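Local coordinates for intracellular sulfur oxidation protein DsrF (Allochromatium vinosum, PDB 2HYB) that is of unknown function but could be involved in the oxidation of intracellular sulfur, at residues 38-43 with 79-84; 98-103 with 113-118. One frame throughout, in Å; residues are numbered along the deposited sequence.

Interaction 1 (38-43 with 79-84)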
# COMPACT_ATOMS: atom_id res chain seq x y z
N ASP B 38 -27.99 -4.37 11.81
CA ASP B 38 -27.96 -5.62 11.08
C ASP B 38 -26.60 -5.68 10.41
O ASP B 38 -26.39 -5.08 9.35
CB ASP B 38 -29.08 -5.67 10.05
CG ASP B 38 -29.37 -7.07 9.59
OD1 ASP B 38 -28.42 -7.89 9.53
OD2 ASP B 38 -30.54 -7.36 9.27
N VAL B 39 -25.66 -6.39 11.03
CA VAL B 39 -24.31 -6.50 10.51
C VAL B 39 -24.03 -7.80 9.77
O VAL B 39 -24.49 -8.87 10.17
CB VAL B 39 -23.26 -6.37 11.66
CG1 VAL B 39 -21.86 -6.74 11.15
CG2 VAL B 39 -23.25 -4.94 12.20
N CYS B 40 -23.25 -7.69 8.70
CA CYS B 40 -22.84 -8.86 7.93
C CYS B 40 -21.41 -8.62 7.49
O CYS B 40 -21.04 -7.51 7.10
CB CYS B 40 -23.75 -9.09 6.72
SG CYS B 40 -23.35 -8.15 5.25
N VAL B 41 -20.60 -9.66 7.59
CA VAL B 41 -19.20 -9.62 7.23
C VAL B 41 -18.98 -10.44 5.97
O VAL B 41 -19.35 -11.62 5.92
CB VAL B 41 -18.34 -10.20 8.37
CG1 VAL B 41 -16.87 -10.19 7.98
CG2 VAL B 41 -18.56 -9.41 9.64
N LEU B 42 -18.38 -9.83 4.94
CA LEU B 42 -18.12 -10.55 3.69
C LEU B 42 -16.64 -10.62 3.35
O LEU B 42 -15.92 -9.62 3.40
CB LEU B 42 -18.87 -9.89 2.54
CG LEU B 42 -18.49 -10.33 1.12
CD1 LEU B 42 -18.77 -11.81 0.93
CD2 LEU B 42 -19.26 -9.51 0.11
N PHE B 43 -16.19 -11.82 3.00
CA PHE B 43 -14.81 -12.06 2.61
C PHE B 43 -14.81 -12.30 1.11
O PHE B 43 -15.53 -13.16 0.60
CB PHE B 43 -14.27 -13.28 3.37
CG PHE B 43 -14.27 -13.11 4.86
CD1 PHE B 43 -15.46 -13.14 5.58
CD2 PHE B 43 -13.08 -12.84 5.53
CE1 PHE B 43 -15.47 -12.89 6.96
CE2 PHE B 43 -13.08 -12.58 6.91
CZ PHE B 43 -14.28 -12.61 7.62
N ARG B 79 -24.50 -12.93 10.22
CA ARG B 79 -24.23 -12.97 8.79
C ARG B 79 -22.74 -12.90 8.44
O ARG B 79 -22.12 -11.84 8.51
CB ARG B 79 -24.98 -11.82 8.08
CG ARG B 79 -26.49 -11.85 8.31
CD ARG B 79 -27.05 -13.23 7.97
NE ARG B 79 -28.19 -13.62 8.80
CZ ARG B 79 -28.64 -14.87 8.92
NH1 ARG B 79 -28.05 -15.86 8.26
NH2 ARG B 79 -29.67 -15.13 9.71
N ILE B 80 -22.18 -14.05 8.04
CA ILE B 80 -20.77 -14.18 7.69
C ILE B 80 -20.61 -14.98 6.39
O ILE B 80 -20.60 -16.21 6.41
CB ILE B 80 -20.00 -14.89 8.80
CG1 ILE B 80 -20.08 -14.06 10.09
CG2 ILE B 80 -18.55 -15.12 8.39
CD1 ILE B 80 -19.26 -14.63 11.21
N TYR B 81 -20.44 -14.26 5.28
CA TYR B 81 -20.31 -14.88 3.97
C TYR B 81 -18.91 -15.00 3.39
O TYR B 81 -17.98 -14.30 3.79
CB TYR B 81 -21.19 -14.13 2.98
CG TYR B 81 -22.57 -13.88 3.51
CD1 TYR B 81 -22.91 -12.65 4.07
CD2 TYR B 81 -23.54 -14.87 3.46
CE1 TYR B 81 -24.20 -12.41 4.56
CE2 TYR B 81 -24.82 -14.65 3.94
CZ TYR B 81 -25.15 -13.42 4.49
OH TYR B 81 -26.43 -13.21 4.94
N VAL B 82 -18.76 -15.91 2.43
CA VAL B 82 -17.49 -16.14 1.78
C VAL B 82 -17.71 -16.44 0.31
O VAL B 82 -18.48 -17.33 -0.04
CB VAL B 82 -16.72 -17.30 2.41
CG1 VAL B 82 -15.54 -17.68 1.52
CG2 VAL B 82 -16.23 -16.89 3.79
N ASP B 83 -17.02 -15.69 -0.54
CA ASP B 83 -17.14 -15.86 -1.98
C ASP B 83 -16.52 -17.18 -2.43
O ASP B 83 -15.31 -17.40 -2.26
CB ASP B 83 -16.46 -14.69 -2.69
CG ASP B 83 -16.62 -14.75 -4.18
OD1 ASP B 83 -17.77 -14.62 -4.66
OD2 ASP B 83 -15.61 -14.93 -4.88
N ARG B 84 -17.34 -18.05 -3.02
CA ARG B 84 -16.86 -19.35 -3.48
C ARG B 84 -15.91 -19.25 -4.67
O ARG B 84 -14.91 -19.98 -4.72
CB ARG B 84 -18.05 -20.26 -3.80
CG ARG B 84 -19.07 -19.70 -4.78
CD ARG B 84 -20.35 -20.52 -4.74
NE ARG B 84 -20.13 -21.92 -5.07
CZ ARG B 84 -19.79 -22.35 -6.28
NH1 ARG B 84 -19.62 -21.49 -7.28
NH2 ARG B 84 -19.60 -23.65 -6.49

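Interaction 2 (98-103 with 113-118)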
# COMPACT_ATOMS: atom_id res chain seq x y z
N VAL B 98 -12.17 -21.72 9.07
CA VAL B 98 -12.47 -22.01 10.46
C VAL B 98 -13.98 -21.96 10.62
O VAL B 98 -14.68 -21.34 9.82
CB VAL B 98 -11.84 -20.97 11.41
CG1 VAL B 98 -10.31 -21.00 11.27
CG2 VAL B 98 -12.39 -19.58 11.11
N GLU B 99 -14.48 -22.60 11.67
CA GLU B 99 -15.91 -22.60 11.90
C GLU B 99 -16.19 -21.55 12.97
O GLU B 99 -15.40 -21.35 13.90
CB GLU B 99 -16.35 -23.98 12.34
CG GLU B 99 -15.75 -25.06 11.45
CD GLU B 99 -16.17 -26.44 11.84
OE1 GLU B 99 -15.62 -27.41 11.28
OE2 GLU B 99 -17.06 -26.57 12.71
N ILE B 100 -17.31 -20.86 12.81
CA ILE B 100 -17.72 -19.82 13.75
C ILE B 100 -19.11 -20.16 14.28
O ILE B 100 -20.13 -19.89 13.62
CB ILE B 100 -17.77 -18.41 13.08
CG1 ILE B 100 -16.39 -18.05 12.52
CG2 ILE B 100 -18.20 -17.36 14.08
CD1 ILE B 100 -16.41 -16.77 11.70
N ALA B 101 -19.15 -20.75 15.47
CA ALA B 101 -20.40 -21.14 16.11
C ALA B 101 -21.22 -19.92 16.52
O ALA B 101 -20.69 -18.82 16.67
CB ALA B 101 -20.11 -21.99 17.34
N PHE B 102 -22.52 -20.13 16.67
CA PHE B 102 -23.44 -19.07 17.07
C PHE B 102 -24.69 -19.68 17.67
O PHE B 102 -25.27 -20.60 17.10
CB PHE B 102 -23.83 -18.20 15.88
CG PHE B 102 -25.00 -17.28 16.16
CD1 PHE B 102 -26.30 -17.73 16.06
CD2 PHE B 102 -24.78 -15.94 16.49
CE1 PHE B 102 -27.38 -16.87 16.27
CE2 PHE B 102 -25.85 -15.07 16.71
CZ PHE B 102 -27.16 -15.54 16.60
N GLU B 103 -25.10 -19.17 18.82
CA GLU B 103 -26.29 -19.67 19.46
C GLU B 103 -27.20 -18.48 19.75
O GLU B 103 -26.78 -17.52 20.40
CB GLU B 103 -25.94 -20.40 20.75
CG GLU B 103 -25.11 -19.60 21.73
CD GLU B 103 -24.88 -20.34 23.03
OE1 GLU B 103 -24.16 -19.81 23.91
OE2 GLU B 103 -25.41 -21.46 23.18
N ASN B 113 -21.75 -23.79 13.04
CA ASN B 113 -21.02 -22.96 12.09
C ASN B 113 -21.94 -22.13 11.17
O ASN B 113 -22.68 -22.70 10.37
CB ASN B 113 -20.13 -23.86 11.24
CG ASN B 113 -19.21 -23.09 10.34
OD1 ASN B 113 -19.28 -21.86 10.28
ND2 ASN B 113 -18.33 -23.80 9.64
N ILE B 114 -21.87 -20.80 11.27
CA ILE B 114 -22.70 -19.92 10.41
C ILE B 114 -21.94 -19.32 9.21
O ILE B 114 -22.47 -18.46 8.50
CB ILE B 114 -23.35 -18.75 11.21
CG1 ILE B 114 -22.29 -17.87 11.88
CG2 ILE B 114 -24.34 -19.29 12.22
CD1 ILE B 114 -22.85 -16.61 12.52
N VAL B 115 -20.70 -19.77 8.99
CA VAL B 115 -19.91 -19.29 7.86
C VAL B 115 -20.56 -19.89 6.62
O VAL B 115 -20.46 -21.09 6.39
CB VAL B 115 -18.44 -19.77 7.95
CG1 VAL B 115 -17.71 -19.46 6.65
CG2 VAL B 115 -17.73 -19.09 9.11
N GLU B 116 -21.21 -19.04 5.84
CA GLU B 116 -21.91 -19.49 4.64
C GLU B 116 -21.20 -19.13 3.33
O GLU B 116 -20.97 -17.96 3.03
CB GLU B 116 -23.31 -18.87 4.63
CG GLU B 116 -24.29 -19.54 3.68
CD GLU B 116 -25.50 -18.65 3.37
OE1 GLU B 116 -26.06 -18.05 4.32
OE2 GLU B 116 -25.88 -18.56 2.19
N VAL B 117 -20.85 -20.15 2.54
CA VAL B 117 -20.19 -19.93 1.26
C VAL B 117 -21.26 -19.60 0.22
O VAL B 117 -22.20 -20.37 0.02
CB VAL B 117 -19.42 -21.19 0.83
CG1 VAL B 117 -19.00 -21.07 -0.62
CG2 VAL B 117 -18.21 -21.39 1.74
N ILE B 118 -21.12 -18.45 -0.45
CA ILE B 118 -22.09 -18.03 -1.45
C ILE B 118 -21.54 -17.82 -2.86
O ILE B 118 -20.34 -17.63 -3.05
CB ILE B 118 -22.81 -16.73 -1.04
CG1 ILE B 118 -21.78 -15.62 -0.80
CG2 ILE B 118 -23.67 -16.97 0.19
CD1 ILE B 118 -22.39 -14.27 -0.45

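Interaction 1 (38-43 with 79-84)
Phe43 meets Ile80 and Val82 on one face of the parallel sheet, where its ring carbon CE1 lies 4.1 Å from Ile80 CG2 and its CB packs against Val82 CG2. The side chains of Phe43 and Ile80 run side by side and point the same way. With CG anti to its own carbonyl carbon (chi1 -61°), Phe43 swings its ring back along the strand toward Ile80. That turn also brings the ring edge, in plane, up to the backbone oxygen of Tyr81, with Phe43 CD1 3.3 Å from Tyr81 O. On the other face, Leu42 meets Tyr81 at about a right angle, Leu42 CD1 touching Tyr81 CB at 3.9 Å. Farther along the phenol, CE1 of Tyr81 has Cys40 CB at the ring edge, 4.0 Å away. Helix 120-129 packs over this face, Val123 on Leu42 and Leu126 on Tyr81.

Between the two faces, four backbone hydrogen bonds join the nearly parallel strands, 18° apart, in parallel register, alternating in direction: Val41 N to Arg79 O (2.8 Å), Tyr81 N to Val41 O (2.9 Å), Phe43 N to Tyr81 O (3.2 Å) and Asp83 N to Phe43 O (3.1 Å). The bond from Phe43 N reaches its acceptor from above the carbonyl plane, 36° out of it.

At the polar ends, the Asp38 carboxylate turns to Lys7 in a salt bridge, while Asp83 is the N-cap of helix 84-89, its carboxylate capping a backbone N there and its OD2 hydrogen-bonded to Ser86 OG. Direction and register within this parallel alpha/beta sheet are thus fixed by the four backbone bonds, whereas the side chains on the two faces contribute apolar packing, and the salt-bridging and helix-capping groups lie at the strand ends.

Interaction 2 (98-103 with 113-118)
Asn113 lays its amide beside the aliphatic stem of Glu99, ND2 standing 3.4 Å from Glu99 CB and equally close to CG. The two side chains cross at about a right angle, yet their carboxylate and amide planes are only 6° apart. CG of Asn113 lies anti to the backbone N (chi1 -173°), beside the carbonyl carbon, which carries the amide to the side of the following residues, and OD1 takes the backbone N-H of Val115 at 2.8 Å. This closes an Asx turn, with the donor above the amide plane, 38° out of it. The same oxygen receives a weak second bond, long but straight, from Ile100 N, 3.4 Å from Asn113 OD1. An alanine here would remove OD1, and is likely to leave Val115 N without its turn-closing acceptor and the 98-103 backbone with one tie fewer.

The backbone supplies the stronger bond across the contact: Ile114 N donates to Ile100 O at 3.1 Å, again from above the carbonyl plane.

Apolar groups gather around this polar link. Ile100 crosses Val115 at about a right angle, its CD1 3.7 Å from Val115 CG2. Beyond the bonded pair, CD1 of Ile114 comes within 3.8 Å of Phe102 CB and sits obliquely to the ring.

The loop leading into strand 102-103 is thereby fastened to residues 113-115, which lead into the edge of the parallel sheet. Strand 102-103 pairs antiparallel with strand 110-111, so the contact lies at the base of a beta-hairpin excursion, whose return is marked by an Asx turn where the chain re-enters the parallel sheet.

In the fold
Interaction 1 belongs to the core, with eight of its ten touching residues buried, whereas interaction 2 is only partly buried and lies at strand 115-118, one of the two outermost strands of this chain's parallel sheet. Their centres are 10 Å apart, and strands 79-83 and 115-118 are neighbours, joined by probable hydrogen bonds Ile80 O to Glu116 N and Val82 O to Ile118 N. Ile80 also connects them through side chains, since its CD1 packs on Ile100 CD1. The chemistry follows position: 38-43 with 79-84 relies on a regular ladder between two apolar faces, while 98-103 with 113-118 combines one good backbone bond with an asparagine side chain and smaller apolar patches.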